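Long-range contacts in beta-lactamase-like protein (Novosphingobium pentaromativorans US6-1, PDB 6AUF), which probably hydrolyses beta-lactam antibiotics as a zinc-dependent metallo-beta-lactamase of the B3 type: residues W40-P45 with G57-A62; G51-V56 with I64-D69; D70-I75 with P97-W102; S191-A196 with C203-Y208; P243-V248 with V268-C273. One frame throughout, in Å; residues are numbered along the deposited sequence.

Contact 1 (W40-P45 with G57-A62); sequences WSHPAP and GTCGIA
Beside the zinc site, W40, in the chain just ahead of strand 47-50, lies on I61 of the loop that joins strands 53-55 and 64-66. The methyl I61 CD1 sits in CH-pi contact 3.8 Å from the centroid of the five-membered ring of W40, only 4° off the ring normal. In I61 a chi1 of -58° sets CG1 anti to the carbonyl carbon, and the further bend at chi2 brings CD1 over the indole, while I61 CG1 packs 3.7 Å from W40 CG. The ring nitrogen W40 NE1 reaches the backbone oxygen G60 O through a water that accepts from the indole and donates to the carbonyl. Both residues border the metal centre: W40 touches D111 and meets the H251 ring, and I61 packs on H251 and H112, all three being zinc ligands.

Away from the indole, T58 organises its own loop as an ST turn and ST motif. T58 OG1 accepts from G60 N and, at 3.0 Å, from I61 N, and it donates to W40 O at 2.6 Å, approaching from well above the carbonyl plane. Three polar partners within the two segments thus fix the hydroxyl's rotation and tie the turn to the backbone of W40. The next link is pure backbone: C59 N gives an almost straight hydrogen bond (176°) to H42 O at 3.0 Å. Beyond it, C59 SG, joined in a disulfide to C31, rests 3.6 Å from A44 CB, and H42 ND1 approaches the same C59 SG obliquely at 3.8 Å.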
# COMPACT_ATOMS: atom_id res chain seq x y z
N TRP A 40 8.22 -12.06 -0.35
CA TRP A 40 8.24 -10.67 0.13
C TRP A 40 9.56 -9.99 -0.19
O TRP A 40 9.58 -8.85 -0.67
CB TRP A 40 7.97 -10.60 1.62
CG TRP A 40 6.55 -10.89 1.99
CD1 TRP A 40 5.55 -11.31 1.15
CD2 TRP A 40 5.97 -10.80 3.29
NE1 TRP A 40 4.39 -11.49 1.86
CE2 TRP A 40 4.62 -11.17 3.18
CE3 TRP A 40 6.46 -10.44 4.55
CZ2 TRP A 40 3.75 -11.20 4.27
CZ3 TRP A 40 5.60 -10.46 5.64
CH2 TRP A 40 4.27 -10.84 5.49
N SER A 41 10.69 -10.65 0.08
CA SER A 41 12.00 -10.09 -0.23
C SER A 41 12.58 -10.70 -1.50
O SER A 41 13.80 -10.61 -1.73
CB SER A 41 12.95 -10.27 0.95
OG SER A 41 12.52 -9.50 2.05
N HIS A 42 11.75 -11.30 -2.32
CA HIS A 42 12.17 -12.03 -3.50
C HIS A 42 12.04 -11.15 -4.73
O HIS A 42 10.97 -10.58 -4.97
CB HIS A 42 11.32 -13.28 -3.67
CG HIS A 42 11.82 -14.19 -4.74
ND1 HIS A 42 11.67 -13.91 -6.08
CD2 HIS A 42 12.48 -15.37 -4.67
CE1 HIS A 42 12.22 -14.88 -6.79
NE2 HIS A 42 12.71 -15.77 -5.96
N PRO A 43 13.10 -11.01 -5.52
CA PRO A 43 13.08 -10.00 -6.58
C PRO A 43 12.14 -10.38 -7.71
O PRO A 43 12.05 -11.54 -8.11
CB PRO A 43 14.54 -9.96 -7.06
CG PRO A 43 15.32 -10.71 -6.00
CD PRO A 43 14.38 -11.73 -5.48
N ALA A 44 11.43 -9.38 -8.21
CA ALA A 44 10.50 -9.46 -9.32
C ALA A 44 10.92 -8.47 -10.39
O ALA A 44 11.47 -7.41 -10.08
CB ALA A 44 9.06 -9.17 -8.87
N PRO A 45 10.68 -8.77 -11.66
CA PRO A 45 11.00 -7.81 -12.70
C PRO A 45 10.06 -6.62 -12.58
O PRO A 45 8.87 -6.80 -12.28
CB PRO A 45 10.74 -8.59 -13.99
CG PRO A 45 9.62 -9.50 -13.62
CD PRO A 45 9.85 -9.88 -12.17
N GLY A 57 8.06 -3.20 -7.04
CA GLY A 57 8.20 -3.96 -5.82
C GLY A 57 8.76 -5.34 -6.07
O GLY A 57 9.33 -5.63 -7.13
N THR A 58 8.60 -6.21 -5.07
CA THR A 58 9.02 -7.59 -5.13
C THR A 58 7.85 -8.48 -5.54
O THR A 58 6.74 -8.01 -5.79
CB THR A 58 9.56 -8.06 -3.78
OG1 THR A 58 8.46 -8.30 -2.90
CG2 THR A 58 10.49 -7.03 -3.18
N CYS A 59 8.12 -9.79 -5.58
CA CYS A 59 7.09 -10.78 -5.89
C CYS A 59 5.98 -10.83 -4.84
O CYS A 59 4.86 -11.23 -5.16
CB CYS A 59 7.73 -12.17 -6.02
SG CYS A 59 8.55 -12.51 -7.63
N GLY A 60 6.27 -10.43 -3.60
CA GLY A 60 5.30 -10.53 -2.53
C GLY A 60 4.74 -9.21 -2.06
O GLY A 60 3.58 -9.14 -1.62
N ILE A 61 5.53 -8.14 -2.13
CA ILE A 61 5.14 -6.83 -1.61
C ILE A 61 5.24 -5.81 -2.73
O ILE A 61 6.26 -5.75 -3.43
CB ILE A 61 6.02 -6.41 -0.42
CG1 ILE A 61 5.94 -7.44 0.71
CG2 ILE A 61 5.60 -5.03 0.06
CD1 ILE A 61 4.56 -7.56 1.37
N ALA A 62 4.20 -5.00 -2.88
CA ALA A 62 4.21 -3.99 -3.92
C ALA A 62 5.06 -2.79 -3.52
O ALA A 62 5.33 -2.55 -2.34
CB ALA A 62 2.79 -3.52 -4.25
O HOH W 1 2.46 -11.25 -0.39

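Contact 2 (G51-V56 with I64-D69); sequences GNTWYV and ILVTSD
W54 and T67 meet at the outer end of two antiparallel strands, where the indole W54 NE1 donates to T67 OG1 at 3.0 Å with the hydroxyl in the ring plane. T67 OG1 in turn donates to N52 O, which also accepts from T67 N at 2.8 Å in the carbonyl plane. N52 O is therefore gripped twice by one residue, the hydroxyl coming from above that plane. This end is partly open to solvent: N52, W54 and T67 are all partly exposed.

Further in, the contact is buried. W54 and L65 form the hydrogen-bonded pair, with W54 N to L65 O 2.8 Å and L65 N to W54 O 3.0 Å. On the face of T53, Y55, I64 and V66, T53 CG2 packs 3.7 Å from I64 CG2, and V66 CG2 lies beside T53 OG1, whose hydroxyl is bonded to W194 NE1 of the other sheet and to N52 OD1. On the W54 face, V56 CG2 meets L65 CB at 3.9 Å. Strands 53-55 and 64-66 make an antiparallel beta hairpin of the N-terminal sheet in the alpha-beta/beta-alpha sandwich of metallo-beta-lactamases.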
# COMPACT_ATOMS: atom_id res chain seq x y z
N GLY A 51 0.07 4.39 -17.77
CA GLY A 51 0.63 5.72 -17.92
C GLY A 51 1.94 5.88 -17.17
O GLY A 51 2.90 5.14 -17.40
N ASN A 52 1.97 6.84 -16.24
CA ASN A 52 3.16 7.20 -15.48
C ASN A 52 3.38 6.33 -14.24
O ASN A 52 4.18 6.70 -13.37
CB ASN A 52 3.09 8.67 -15.06
CG ASN A 52 1.91 8.96 -14.11
OD1 ASN A 52 1.17 8.05 -13.71
ND2 ASN A 52 1.76 10.22 -13.72
N THR A 53 2.70 5.19 -14.15
CA THR A 53 2.69 4.38 -12.94
C THR A 53 3.30 3.01 -13.20
O THR A 53 2.93 2.34 -14.18
CB THR A 53 1.27 4.23 -12.39
OG1 THR A 53 0.74 5.54 -12.17
CG2 THR A 53 1.26 3.43 -11.11
N TRP A 54 4.17 2.58 -12.29
CA TRP A 54 5.02 1.42 -12.48
C TRP A 54 5.03 0.55 -11.23
O TRP A 54 5.08 1.06 -10.10
CB TRP A 54 6.44 1.88 -12.78
CG TRP A 54 6.53 2.88 -13.90
CD1 TRP A 54 6.50 4.23 -13.79
CD2 TRP A 54 6.69 2.59 -15.30
NE1 TRP A 54 6.63 4.82 -15.03
CE2 TRP A 54 6.75 3.83 -15.97
CE3 TRP A 54 6.80 1.41 -16.04
CZ2 TRP A 54 6.90 3.92 -17.34
CZ3 TRP A 54 6.95 1.50 -17.40
CH2 TRP A 54 7.00 2.74 -18.05
N TYR A 55 4.99 -0.77 -11.43
CA TYR A 55 5.27 -1.70 -10.35
C TYR A 55 6.78 -1.90 -10.25
O TYR A 55 7.44 -2.21 -11.25
CB TYR A 55 4.59 -3.05 -10.58
CG TYR A 55 4.65 -3.97 -9.38
CD1 TYR A 55 5.73 -4.83 -9.18
CD2 TYR A 55 3.63 -3.97 -8.43
CE1 TYR A 55 5.77 -5.68 -8.07
CE2 TYR A 55 3.67 -4.80 -7.33
CZ TYR A 55 4.73 -5.65 -7.15
OH TYR A 55 4.74 -6.46 -6.04
N VAL A 56 7.33 -1.71 -9.06
CA VAL A 56 8.77 -1.76 -8.86
C VAL A 56 9.07 -2.51 -7.57
O VAL A 56 10.19 -2.47 -7.06
CB VAL A 56 9.38 -0.35 -8.81
CG1 VAL A 56 9.46 0.25 -10.21
CG2 VAL A 56 8.56 0.55 -7.89
N ILE A 64 5.20 1.18 -5.54
CA ILE A 64 4.63 1.88 -6.68
C ILE A 64 5.45 3.12 -7.00
O ILE A 64 5.73 3.93 -6.11
CB ILE A 64 3.17 2.26 -6.43
CG1 ILE A 64 2.38 1.02 -5.96
CG2 ILE A 64 2.58 2.91 -7.67
CD1 ILE A 64 2.44 -0.15 -6.93
N LEU A 65 5.82 3.28 -8.26
CA LEU A 65 6.56 4.43 -8.74
C LEU A 65 5.68 5.23 -9.69
O LEU A 65 5.06 4.66 -10.60
CB LEU A 65 7.86 4.03 -9.44
CG LEU A 65 8.62 5.18 -10.11
CD1 LEU A 65 8.96 6.23 -9.07
CD2 LEU A 65 9.86 4.70 -10.81
N VAL A 66 5.62 6.53 -9.48
CA VAL A 66 4.74 7.41 -10.24
C VAL A 66 5.60 8.55 -10.77
O VAL A 66 6.18 9.31 -9.98
CB VAL A 66 3.57 7.93 -9.38
CG1 VAL A 66 2.82 9.01 -10.10
CG2 VAL A 66 2.63 6.79 -9.05
N THR A 67 5.71 8.64 -12.09
CA THR A 67 6.77 9.41 -12.72
C THR A 67 6.25 10.70 -13.36
O THR A 67 5.14 10.76 -13.89
CB THR A 67 7.49 8.56 -13.77
OG1 THR A 67 6.51 7.81 -14.50
CG2 THR A 67 8.47 7.59 -13.11
N SER A 68 7.09 11.73 -13.30
CA SER A 68 6.88 12.97 -14.01
C SER A 68 8.25 13.51 -14.39
O SER A 68 9.27 13.08 -13.86
CB SER A 68 6.13 14.00 -13.16
OG SER A 68 7.01 14.69 -12.29
N ASP A 69 8.26 14.47 -15.32
CA ASP A 69 9.50 15.19 -15.57
C ASP A 69 9.93 15.97 -14.34
O ASP A 69 11.13 16.16 -14.10
CB ASP A 69 9.34 16.12 -16.76
CG ASP A 69 8.76 15.41 -17.96
OD1 ASP A 69 9.19 14.26 -18.23
OD2 ASP A 69 7.86 15.98 -18.62

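Contact 3 (D70-I75 with P97-W102); sequences DGHVLI and PADVRW
H72 and V100 pair in parallel and so do V73 and W102, the register slipping by one residue between them to leave a beta bulge, and the two short strands diverge by 63°. They are the two strands of a beta-alpha-beta unit, strand 72-75, helix 83-91 and strand 100-104, in which the chain leaves one strand, crosses by the helix and returns alongside it. Three backbone hydrogen bonds hold the pairing: H72 N to D99 O at 2.9 Å, R101 N to H72 O at 2.7 Å and L74 N to W102 O at 3.0 Å. Just before the strand, G71 has no side chain, and its CA passes 3.2 Å from D99 O.

Side-chain packing falls on both faces. On the side of H72 and V100, V100 CG2 stands anti to its own N, which carries the methyl back to L74 CB at 3.7 Å. On the other side V73 CG1 lies against W102 CB, while the W102 ring swings away toward V170 of strand 169-172. L172, of the same strand, packs on V73 and R101.

The H72 imidazole and the D99 side chain run alongside one another with ring and carboxylate planes 80° apart. ND1 of the H72 ring accepts from S68 N, and F95 meets the imidazole edge-to-face. The carboxylate is not in contact with the ring nitrogen, yet its charge lies near enough that it might polarise the imidazole; the touching pair is H72 CD2 and D99 CB, at 3.5 Å.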
# COMPACT_ATOMS: atom_id res chain seq x y z
N ASP A 70 8.96 16.43 -13.54
CA ASP A 70 9.18 17.23 -12.34
C ASP A 70 9.70 16.42 -11.17
O ASP A 70 9.88 16.97 -10.08
CB ASP A 70 7.87 17.92 -11.95
CG ASP A 70 7.44 18.97 -12.96
OD1 ASP A 70 8.33 19.68 -13.49
OD2 ASP A 70 6.23 19.08 -13.24
N GLY A 71 9.96 15.13 -11.36
CA GLY A 71 10.28 14.23 -10.28
C GLY A 71 9.22 13.16 -10.13
O GLY A 71 8.14 13.22 -10.73
N HIS A 72 9.53 12.16 -9.31
CA HIS A 72 8.65 11.03 -9.12
C HIS A 72 8.17 10.93 -7.68
O HIS A 72 8.69 11.57 -6.76
CB HIS A 72 9.34 9.73 -9.54
CG HIS A 72 10.14 9.87 -10.79
ND1 HIS A 72 9.58 10.28 -11.98
CD2 HIS A 72 11.46 9.69 -11.04
CE1 HIS A 72 10.52 10.34 -12.91
NE2 HIS A 72 11.67 9.98 -12.36
N VAL A 73 7.15 10.10 -7.49
CA VAL A 73 6.66 9.69 -6.18
C VAL A 73 6.74 8.17 -6.09
O VAL A 73 6.58 7.46 -7.09
CB VAL A 73 5.22 10.20 -5.93
CG1 VAL A 73 4.74 9.81 -4.53
CG2 VAL A 73 5.16 11.70 -6.12
N LEU A 74 7.04 7.68 -4.89
CA LEU A 74 7.23 6.26 -4.65
C LEU A 74 6.46 5.89 -3.39
O LEU A 74 6.57 6.58 -2.37
CB LEU A 74 8.72 5.93 -4.50
CG LEU A 74 9.06 4.47 -4.15
CD1 LEU A 74 8.78 3.54 -5.32
CD2 LEU A 74 10.50 4.31 -3.66
N ILE A 75 5.66 4.83 -3.47
CA ILE A 75 4.82 4.38 -2.35
C ILE A 75 5.31 3.01 -1.90
O ILE A 75 5.29 2.05 -2.67
CB ILE A 75 3.34 4.33 -2.73
CG1 ILE A 75 2.91 5.63 -3.41
CG2 ILE A 75 2.46 4.05 -1.49
CD1 ILE A 75 1.49 5.57 -3.94
N PRO A 97 16.79 7.13 -9.26
CA PRO A 97 16.22 7.21 -7.91
C PRO A 97 16.46 8.56 -7.24
O PRO A 97 15.78 8.89 -6.26
CB PRO A 97 16.92 6.07 -7.15
CG PRO A 97 17.52 5.20 -8.21
CD PRO A 97 17.84 6.11 -9.36
N ALA A 98 17.42 9.35 -7.73
CA ALA A 98 17.59 10.70 -7.22
C ALA A 98 16.45 11.61 -7.62
O ALA A 98 16.31 12.69 -7.04
CB ALA A 98 18.93 11.27 -7.70
N ASP A 99 15.62 11.19 -8.58
CA ASP A 99 14.52 11.99 -9.08
C ASP A 99 13.23 11.81 -8.30
O ASP A 99 12.32 12.62 -8.47
CB ASP A 99 14.25 11.67 -10.55
CG ASP A 99 15.37 12.10 -11.47
OD1 ASP A 99 15.93 13.20 -11.24
OD2 ASP A 99 15.69 11.34 -12.41
N VAL A 100 13.12 10.77 -7.48
CA VAL A 100 11.91 10.59 -6.68
C VAL A 100 11.95 11.58 -5.52
O VAL A 100 12.89 11.58 -4.72
CB VAL A 100 11.76 9.14 -6.19
CG1 VAL A 100 13.01 8.68 -5.51
CG2 VAL A 100 10.59 9.03 -5.24
N ARG A 101 10.94 12.44 -5.45
CA ARG A 101 10.93 13.52 -4.48
C ARG A 101 10.15 13.20 -3.22
O ARG A 101 10.47 13.76 -2.16
CB ARG A 101 10.37 14.79 -5.13
CG ARG A 101 11.31 15.37 -6.19
CD ARG A 101 12.75 15.19 -5.72
NE ARG A 101 13.73 15.87 -6.57
CZ ARG A 101 15.05 15.70 -6.45
NH1 ARG A 101 15.53 14.88 -5.52
NH2 ARG A 101 15.88 16.35 -7.25
N TRP A 102 9.18 12.30 -3.29
CA TRP A 102 8.37 11.93 -2.13
C TRP A 102 8.32 10.42 -1.99
O TRP A 102 8.25 9.70 -2.99
CB TRP A 102 6.95 12.48 -2.25
CG TRP A 102 6.90 13.96 -2.13
CD1 TRP A 102 6.94 14.87 -3.15
CD2 TRP A 102 6.85 14.71 -0.92
NE1 TRP A 102 6.90 16.14 -2.64
CE2 TRP A 102 6.85 16.08 -1.27
CE3 TRP A 102 6.79 14.37 0.44
CZ2 TRP A 102 6.79 17.10 -0.32
CZ3 TRP A 102 6.74 15.38 1.38
CH2 TRP A 102 6.74 16.73 1.00

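Contact 4 (S191-A196 with C203-Y208); sequences SWTWQA and CRMIAY
The indole of W194 lies between I206 and V66: I206 CG2 sits over one face, 3.6 Å from W194 CZ2, and V66 CG2 of strand 64-66 stands on the opposite side of the ring plane, 3.5 Å from the same atom. At the edge, near the ring plane, Y208 CB approaches W194 CZ3 at 4.0 Å. A chi1 of 66° tucks W194 CG between its own backbone N and carbonyl carbon, laying the ring along the neighbouring strand, its NE1 satisfied by T53 of the facing sheet.

Strands 190-197 and 203-208 form an antiparallel beta hairpin in the second sheet of the alpha-beta/beta-alpha sandwich, and the face bearing W192, W194, A196, I206 and Y208 turns toward the first sheet. Three hydrogen-bonded pairs, W192 with Y208, W194 with I206 and A196 with R204, give six backbone bonds, among them I206 N to W194 O at 2.8 Å. Beside the indole, A196 CB meets I206 CD1 at 3.4 Å. The Y208 ring leads away from the hairpin to pack on I64, its OH bonded to D76 OD2, and comes within about 5 Å of the zinc ligand H112, side chain to side chain.

On the reverse face M205 is bent at both chi2 and chi3. That fold sets M205 SD 3.6 Å from Q195 CB and turns M205 CE back over the W194 carbonyl. Near the hairpin's turn C203, disulfide-bonded to C197, lies against Q195, with Q195 OE1 3.7 Å from C203 CB.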
# COMPACT_ATOMS: atom_id res chain seq x y z
N SER A 191 -4.92 4.98 1.90
CA SER A 191 -5.14 4.58 0.53
C SER A 191 -4.94 5.80 -0.36
O SER A 191 -5.25 6.93 0.03
CB SER A 191 -6.54 4.00 0.33
OG SER A 191 -6.62 2.71 0.90
N TRP A 192 -4.42 5.55 -1.57
CA TRP A 192 -3.99 6.62 -2.45
C TRP A 192 -4.68 6.51 -3.81
O TRP A 192 -5.03 5.42 -4.27
CB TRP A 192 -2.48 6.57 -2.63
CG TRP A 192 -1.72 6.88 -1.37
CD1 TRP A 192 -1.32 6.00 -0.41
CD2 TRP A 192 -1.26 8.17 -0.95
NE1 TRP A 192 -0.63 6.65 0.58
CE2 TRP A 192 -0.58 7.99 0.28
CE3 TRP A 192 -1.36 9.46 -1.47
CZ2 TRP A 192 -0.00 9.05 0.98
CZ3 TRP A 192 -0.79 10.52 -0.77
CH2 TRP A 192 -0.12 10.31 0.44
N THR A 193 -4.83 7.66 -4.46
CA THR A 193 -5.66 7.78 -5.66
C THR A 193 -5.07 8.85 -6.57
O THR A 193 -4.69 9.93 -6.10
CB THR A 193 -7.11 8.09 -5.23
OG1 THR A 193 -7.99 7.04 -5.66
CG2 THR A 193 -7.62 9.46 -5.72
N TRP A 194 -4.97 8.55 -7.87
CA TRP A 194 -4.45 9.53 -8.83
C TRP A 194 -4.83 9.10 -10.24
O TRP A 194 -5.23 7.97 -10.48
CB TRP A 194 -2.93 9.71 -8.72
CG TRP A 194 -2.12 8.50 -9.10
CD1 TRP A 194 -1.53 8.24 -10.32
CD2 TRP A 194 -1.80 7.39 -8.27
NE1 TRP A 194 -0.87 7.03 -10.29
CE2 TRP A 194 -1.01 6.49 -9.04
CE3 TRP A 194 -2.10 7.06 -6.94
CZ2 TRP A 194 -0.52 5.28 -8.53
CZ3 TRP A 194 -1.61 5.86 -6.43
CH2 TRP A 194 -0.83 4.99 -7.22
N GLN A 195 -4.71 10.04 -11.17
CA GLN A 195 -5.07 9.80 -12.57
C GLN A 195 -3.85 9.41 -13.40
O GLN A 195 -2.74 9.93 -13.20
CB GLN A 195 -5.73 11.03 -13.18
CG GLN A 195 -6.10 10.82 -14.64
CD GLN A 195 -6.85 12.00 -15.22
OE1 GLN A 195 -8.06 11.96 -15.35
NE2 GLN A 195 -6.12 13.06 -15.56
N ALA A 196 -4.06 8.47 -14.33
CA ALA A 196 -3.03 8.01 -15.25
C ALA A 196 -3.62 7.92 -16.65
O ALA A 196 -4.76 7.50 -16.83
CB ALA A 196 -2.47 6.65 -14.82
N CYS A 203 -7.63 8.01 -20.02
CA CYS A 203 -7.23 8.24 -18.64
C CYS A 203 -8.04 7.37 -17.71
O CYS A 203 -9.22 7.11 -17.96
CB CYS A 203 -7.40 9.71 -18.26
SG CYS A 203 -6.36 10.84 -19.22
N ARG A 204 -7.39 6.90 -16.66
CA ARG A 204 -7.99 6.02 -15.68
C ARG A 204 -7.53 6.46 -14.31
O ARG A 204 -6.42 6.97 -14.15
CB ARG A 204 -7.58 4.55 -15.89
CG ARG A 204 -7.78 4.04 -17.29
CD ARG A 204 -9.24 4.05 -17.67
NE ARG A 204 -9.46 3.07 -18.73
CZ ARG A 204 -10.50 3.06 -19.54
NH1 ARG A 204 -11.44 3.99 -19.42
NH2 ARG A 204 -10.60 2.11 -20.47
N MET A 205 -8.39 6.28 -13.33
CA MET A 205 -8.01 6.52 -11.95
C MET A 205 -7.42 5.25 -11.37
O MET A 205 -8.04 4.18 -11.43
CB MET A 205 -9.21 6.98 -11.13
CG MET A 205 -9.79 8.27 -11.63
SD MET A 205 -8.62 9.62 -11.46
CE MET A 205 -8.24 9.53 -9.70
N ILE A 206 -6.23 5.36 -10.85
CA ILE A 206 -5.60 4.27 -10.12
C ILE A 206 -5.86 4.46 -8.63
O ILE A 206 -5.84 5.58 -8.10
CB ILE A 206 -4.09 4.22 -10.45
CG1 ILE A 206 -3.92 3.76 -11.90
CG2 ILE A 206 -3.36 3.28 -9.51
CD1 ILE A 206 -2.65 4.18 -12.52
N ALA A 207 -6.17 3.36 -7.97
CA ALA A 207 -6.40 3.34 -6.53
C ALA A 207 -5.43 2.33 -5.93
O ALA A 207 -5.57 1.12 -6.16
CB ALA A 207 -7.85 2.99 -6.20
N TYR A 208 -4.44 2.82 -5.18
CA TYR A 208 -3.58 1.97 -4.37
C TYR A 208 -4.26 1.80 -3.01
O TYR A 208 -3.98 2.49 -2.02
CB TYR A 208 -2.19 2.58 -4.27
CG TYR A 208 -1.14 1.68 -3.65
CD1 TYR A 208 -0.99 0.35 -4.08
CD2 TYR A 208 -0.29 2.15 -2.65
CE1 TYR A 208 -0.04 -0.48 -3.51
CE2 TYR A 208 0.67 1.32 -2.07
CZ TYR A 208 0.78 0.01 -2.50
OH TYR A 208 1.73 -0.81 -1.94

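Contact 5 (P243-V248 with V268-C273); sequences PCDILV and VNAQAC
A disulfide joins C244 to C273, the two SG atoms 2.1 Å apart with a right-handed chi3 of 78°. It fastens the loop entering strand 246-248, the edge strand of the second sheet of the metallo-beta-lactamase sandwich, to the first turn of the long C-terminal helix 272-292. C244 SG stands anti to its backbone N (chi1 -176°), which sends the sulfur straight across to the helix. Around the bridge the packing is apolar: L247 CD1 rests 3.6 Å from C273 SG, and L247 CB lies as close to A272 CB. A207 of the adjacent strand touches both cysteines.

Ahead of the helix the chain forms a type I turn from N269 to A272, and within it an Asx turn in which N269 OD1 accepts from Q271 N. A single direct backbone hydrogen bond ties this turn to the strand's approach, N269 N giving to D245 O at 2.8 Å. Two waters add to it: one accepts from L247 N and donates to N269 O, and the other accepts from C244 N and gives a weak bond to A270 O. D245 OD1 lies 3.9 Å from A270 CB, while D245 OD2 accepts from the backbone N of M205. Next to the D245 O bond, the V268 and I246 side chains pass at a slant, V268 CG2 lying 3.8 Å from I246 CG1.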
# COMPACT_ATOMS: atom_id res chain seq x y z
N PRO A 243 -12.23 6.63 -6.10
CA PRO A 243 -12.17 6.56 -7.57
C PRO A 243 -11.19 5.47 -7.95
O PRO A 243 -10.04 5.46 -7.50
CB PRO A 243 -11.69 7.95 -7.98
CG PRO A 243 -11.01 8.49 -6.78
CD PRO A 243 -11.68 7.89 -5.58
N CYS A 244 -11.66 4.51 -8.75
CA CYS A 244 -10.98 3.22 -8.81
C CYS A 244 -11.26 2.52 -10.14
O CYS A 244 -12.01 1.56 -10.23
CB CYS A 244 -11.44 2.36 -7.64
SG CYS A 244 -10.68 0.74 -7.41
N ASP A 245 -10.63 3.01 -11.22
CA ASP A 245 -10.62 2.26 -12.47
C ASP A 245 -9.68 1.07 -12.38
O ASP A 245 -10.00 -0.03 -12.86
CB ASP A 245 -10.19 3.17 -13.62
CG ASP A 245 -11.28 4.13 -14.03
OD1 ASP A 245 -12.39 3.66 -14.38
OD2 ASP A 245 -11.00 5.34 -14.01
N ILE A 246 -8.51 1.25 -11.77
CA ILE A 246 -7.49 0.21 -11.70
C ILE A 246 -7.11 0.03 -10.24
O ILE A 246 -6.47 0.90 -9.64
CB ILE A 246 -6.26 0.56 -12.54
CG1 ILE A 246 -6.63 0.57 -14.02
CG2 ILE A 246 -5.14 -0.43 -12.26
CD1 ILE A 246 -5.57 1.20 -14.88
N LEU A 247 -7.49 -1.10 -9.67
CA LEU A 247 -7.14 -1.41 -8.29
C LEU A 247 -5.72 -1.95 -8.18
O LEU A 247 -5.30 -2.80 -8.97
CB LEU A 247 -8.12 -2.43 -7.71
CG LEU A 247 -7.78 -2.88 -6.30
CD1 LEU A 247 -7.89 -1.69 -5.36
CD2 LEU A 247 -8.68 -4.02 -5.87
N VAL A 248 -4.98 -1.46 -7.19
CA VAL A 248 -3.65 -1.99 -6.88
C VAL A 248 -3.54 -2.09 -5.36
O VAL A 248 -3.99 -1.19 -4.65
CB VAL A 248 -2.52 -1.12 -7.48
CG1 VAL A 248 -1.17 -1.83 -7.37
CG2 VAL A 248 -2.82 -0.78 -8.93
N VAL A 268 -8.55 -3.04 -16.00
CA VAL A 268 -9.51 -1.98 -15.70
C VAL A 268 -10.82 -2.61 -15.25
O VAL A 268 -11.42 -3.40 -15.98
CB VAL A 268 -9.74 -1.06 -16.91
CG1 VAL A 268 -10.89 -0.11 -16.63
CG2 VAL A 268 -8.47 -0.28 -17.22
N ASN A 269 -11.26 -2.24 -14.04
CA ASN A 269 -12.52 -2.75 -13.51
C ASN A 269 -12.98 -1.78 -12.41
O ASN A 269 -12.66 -1.97 -11.24
CB ASN A 269 -12.38 -4.17 -12.99
CG ASN A 269 -13.54 -4.58 -12.12
OD1 ASN A 269 -14.66 -4.06 -12.25
ND2 ASN A 269 -13.29 -5.51 -11.20
N ALA A 270 -13.73 -0.76 -12.82
CA ALA A 270 -14.15 0.34 -11.95
C ALA A 270 -14.95 -0.12 -10.74
O ALA A 270 -15.24 0.71 -9.86
CB ALA A 270 -14.99 1.33 -12.74
N GLN A 271 -15.32 -1.40 -10.67
CA GLN A 271 -16.03 -1.94 -9.52
C GLN A 271 -15.12 -2.68 -8.55
O GLN A 271 -15.61 -3.30 -7.60
CB GLN A 271 -17.17 -2.84 -10.01
CG GLN A 271 -18.48 -2.10 -10.20
CD GLN A 271 -18.90 -1.33 -8.93
OE1 GLN A 271 -18.91 -0.09 -8.91
NE2 GLN A 271 -19.25 -2.07 -7.88
N ALA A 272 -13.80 -2.60 -8.73
CA ALA A 272 -12.89 -3.45 -7.96
C ALA A 272 -12.82 -3.03 -6.50
O ALA A 272 -12.86 -3.88 -5.60
CB ALA A 272 -11.49 -3.42 -8.58
N CYS A 273 -12.66 -1.73 -6.24
CA CYS A 273 -12.55 -1.26 -4.86
C CYS A 273 -13.80 -1.58 -4.07
O CYS A 273 -13.72 -2.03 -2.92
CB CYS A 273 -12.26 0.24 -4.82
SG CYS A 273 -10.58 0.65 -5.35
O HOH W 2 -14.39 3.99 -9.83
O HOH W 3 -9.63 -2.84 -11.18

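In the fold
Contact 1 opens first, closing a loop that takes in strands 47-50 and 53-55. Contact 2, which closes the hairpin of strands 53-55 and 64-66, crosses it, since segment 51-56 lies inside that loop and 64-69 beyond it. The remaining three follow in series. Contact 3 closes the beta-alpha-beta unit around helix 83-91 and adjoins contact 2 through the neighbouring strands 64-66 and 72-75. Contact 4 closes a hairpin in the second sheet and packs against contact 2 and I75 of contact 3, so the two sheets meet there. Contact 5 adds strand 246-248 beside 203-208, with A207 O and V248 N 2.8 Å apart, and ties the C-terminal helix to that sheet's edge.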